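Local coordinates for protein uncharacterized tRNA/rRNA methyltransferase HI_0380 (Haemophilus influenzae, PDB 3ILK) that probably methylates tRNA or rRNA with S-adenosyl-L-methionine as methyl donor, as a member of the TrmH family of RNA methyltransferases, at residues I10-T15 with I111-E116. Residues are numbered along the deposited sequence; the frame is centred on the assembly and turned at random.
Sequences IVLIET and IVFGRE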
loop_
_atom_site.group_PDB
_atom_site.type_symbol
_atom_site.label_atom_id
_atom_site.label_comp_id
_atom_site.label_asym_id
_atom_site.label_seq_id
_atom_site.Cartn_x
_atom_site.Cartn_y
_atom_site.Cartn_z
ATOM N N ILE A 10 -1.737 20.177 -14.172
ATOM C CA ILE A 10 -0.903 19.181 -14.820
ATOM C C ILE A 10 -0.590 19.679 -16.240
ATOM O O ILE A 10 -1.495 19.918 -17.026
ATOM C CB ILE A 10 -1.632 17.798 -14.849
ATOM C CG1 ILE A 10 -1.891 17.267 -13.423
ATOM C CG2 ILE A 10 -0.875 16.733 -15.705
ATOM C CD1 ILE A 10 -0.640 16.907 -12.642
ATOM N N VAL A 11 0.690 19.866 -16.552
ATOM C CA VAL A 11 1.051 20.362 -17.882
ATOM C C VAL A 11 1.734 19.264 -18.688
ATOM O O VAL A 11 2.691 18.684 -18.240
ATOM C CB VAL A 11 2.011 21.582 -17.795
ATOM C CG1 VAL A 11 2.353 22.084 -19.253
ATOM C CG2 VAL A 11 1.413 22.709 -16.816
ATOM N N LEU A 12 1.267 19.004 -19.901
ATOM C CA LEU A 12 1.906 18.041 -20.760
ATOM C C LEU A 12 2.567 18.732 -21.984
ATOM O O LEU A 12 1.866 19.304 -22.892
ATOM C CB LEU A 12 0.868 17.018 -21.259
ATOM C CG LEU A 12 -0.120 16.382 -20.275
ATOM C CD1 LEU A 12 -1.029 15.322 -21.014
ATOM C CD2 LEU A 12 0.571 15.737 -19.062
ATOM N N ILE A 13 3.906 18.667 -21.996
ATOM C CA ILE A 13 4.712 19.261 -23.079
ATOM C C ILE A 13 4.737 18.416 -24.334
ATOM O O ILE A 13 5.297 17.319 -24.342
ATOM C CB ILE A 13 6.162 19.468 -22.679
ATOM C CG1 ILE A 13 6.265 20.195 -21.295
ATOM C CG2 ILE A 13 6.905 20.281 -23.737
ATOM C CD1 ILE A 13 5.570 21.561 -21.230
ATOM N N GLU A 14 4.199 18.985 -25.406
ATOM C CA GLU A 14 4.232 18.363 -26.750
ATOM C C GLU A 14 3.911 16.916 -26.704
ATOM O O GLU A 14 4.791 16.110 -26.891
ATOM C CB GLU A 14 5.587 18.561 -27.433
ATOM C CG GLU A 14 5.964 20.020 -27.510
ATOM C CD GLU A 14 7.323 20.234 -28.142
ATOM O OE1 GLU A 14 7.814 19.356 -28.902
ATOM O OE2 GLU A 14 7.879 21.308 -27.951
ATOM N N THR A 15 2.652 16.570 -26.485
ATOM C CA THR A 15 2.250 15.191 -26.542
ATOM C C THR A 15 2.253 14.829 -28.010
ATOM O O THR A 15 2.081 15.706 -28.851
ATOM C CB THR A 15 0.802 15.017 -26.019
ATOM O OG1 THR A 15 -0.102 15.835 -26.808
ATOM C CG2 THR A 15 0.719 15.379 -24.549
ATOM N N ILE A 111 2.705 21.026 -12.280
ATOM C CA ILE A 111 3.642 19.950 -12.479
ATOM C C ILE A 111 3.754 19.680 -13.969
ATOM O O ILE A 111 2.760 19.349 -14.597
ATOM C CB ILE A 111 3.209 18.719 -11.679
ATOM C CG1 ILE A 111 2.906 19.146 -10.201
ATOM C CG2 ILE A 111 4.289 17.669 -11.739
ATOM C CD1 ILE A 111 2.274 18.030 -9.386
ATOM N N VAL A 112 4.983 19.764 -14.502
ATOM C CA VAL A 112 5.233 19.780 -15.919
ATOM C C VAL A 112 5.902 18.478 -16.249
ATOM O O VAL A 112 6.924 18.131 -15.661
ATOM C CB VAL A 112 6.123 21.014 -16.380
ATOM C CG1 VAL A 112 6.180 21.097 -17.936
ATOM C CG2 VAL A 112 5.542 22.363 -15.769
ATOM N N PHE A 113 5.284 17.782 -17.190
ATOM C CA PHE A 113 5.736 16.513 -17.744
ATOM C C PHE A 113 6.367 16.795 -19.081
ATOM O O PHE A 113 5.680 17.232 -20.047
ATOM C CB PHE A 113 4.554 15.538 -17.831
ATOM C CG PHE A 113 4.020 15.125 -16.469
ATOM C CD1 PHE A 113 3.149 15.963 -15.748
ATOM C CD2 PHE A 113 4.401 13.910 -15.906
ATOM C CE1 PHE A 113 2.666 15.584 -14.491
ATOM C CE2 PHE A 113 3.942 13.536 -14.650
ATOM C CZ PHE A 113 3.081 14.381 -13.935
ATOM N N GLY A 114 7.685 16.550 -19.158
ATOM C CA GLY A 114 8.433 16.908 -20.351
ATOM C C GLY A 114 8.202 15.796 -21.322
ATOM O O GLY A 114 7.599 14.775 -20.975
ATOM N N ARG A 115 8.669 16.001 -22.542
ATOM C CA ARG A 115 8.601 15.010 -23.588
ATOM C C ARG A 115 9.313 13.694 -23.240
ATOM O O ARG A 115 10.448 13.689 -22.738
ATOM C CB ARG A 115 9.246 15.602 -24.832
ATOM C CG ARG A 115 8.668 16.951 -25.243
ATOM C CD ARG A 115 9.737 17.914 -25.862
ATOM N NE ARG A 115 10.222 18.805 -24.797
ATOM C CZ ARG A 115 10.168 20.140 -24.815
ATOM N NH1 ARG A 115 10.609 20.811 -23.787
ATOM N NH2 ARG A 115 9.661 20.802 -25.846
ATOM N N GLU A 116 8.646 12.577 -23.557
ATOM C CA GLU A 116 9.197 11.239 -23.416
ATOM C C GLU A 116 10.572 11.169 -24.132
ATOM O O GLU A 116 10.725 11.638 -25.245
ATOM C CB GLU A 116 8.197 10.244 -24.031
ATOM C CG GLU A 116 8.028 8.905 -23.280
ATOM C CD GLU A 116 6.767 8.144 -23.701
ATOM O OE1 GLU A 116 5.625 8.645 -23.457
ATOM O OE2 GLU A 116 6.926 7.018 -24.273
HETATM O O HOH W 1 4.911 15.245 -22.572
#
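Ile-13 and Arg-115 meet where two neighbouring strands run out into loops: the CG2 methyl of the isoleucine sits over the centre of one guanidinium face, 3.4 Å from CZ. Glu-14 reaches the same group at its edge, its carboxylate plane turned almost perpendicular (86°) to the guanidinium. The resulting salt bridge, Glu-14 OE2 to Arg-115 NH2 at 2.8 Å, is only a weak, badly aligned hydrogen bond, and the arginine has firmer partners elsewhere: NE donates to the carbonyl of Gly-119 and NH1 pairs with Glu-124. The other branch of Ile-13, with CG1 anti to the carbonyl carbon (chi1 -49°), turns back along the sheet and presses CD1 tightly against CG1 of Val-112, 3.4 Å away. Val-11 continues this face, lying alongside Val-112 and pointing the same way.

Behind these side chains, strands 8-13 and 109-113 are adjacent members of the parallel sheet in the SPOUT-type methyltransferase domain. A ladder joins them: Val-11 N donates to Ile-111 O, Phe-113 N to Val-11 O (2.9 Å, almost straight), and Ile-13 N to Phe-113 O. On the reverse face, the Phe-113 ring is met obliquely by Ile-10, whose CG2 comes within 3.9 Å of Phe-113 CE1, while Leu-12 CD2 packs against Phe-113 CB at 4.2 Å. Leu-145 and Val-149 of helix 145-169 also touch this phenylalanine, which stands close to Thr-81 of the S-adenosyl-L-methionine site inferred by similarity.

Gly-114, which probably also contributes to that site, follows directly at the end of the strand. A water lies there, 2.8 Å from Ile-13 O and in weaker reach of Gly-114 O; it has more acceptors nearby than protons to give.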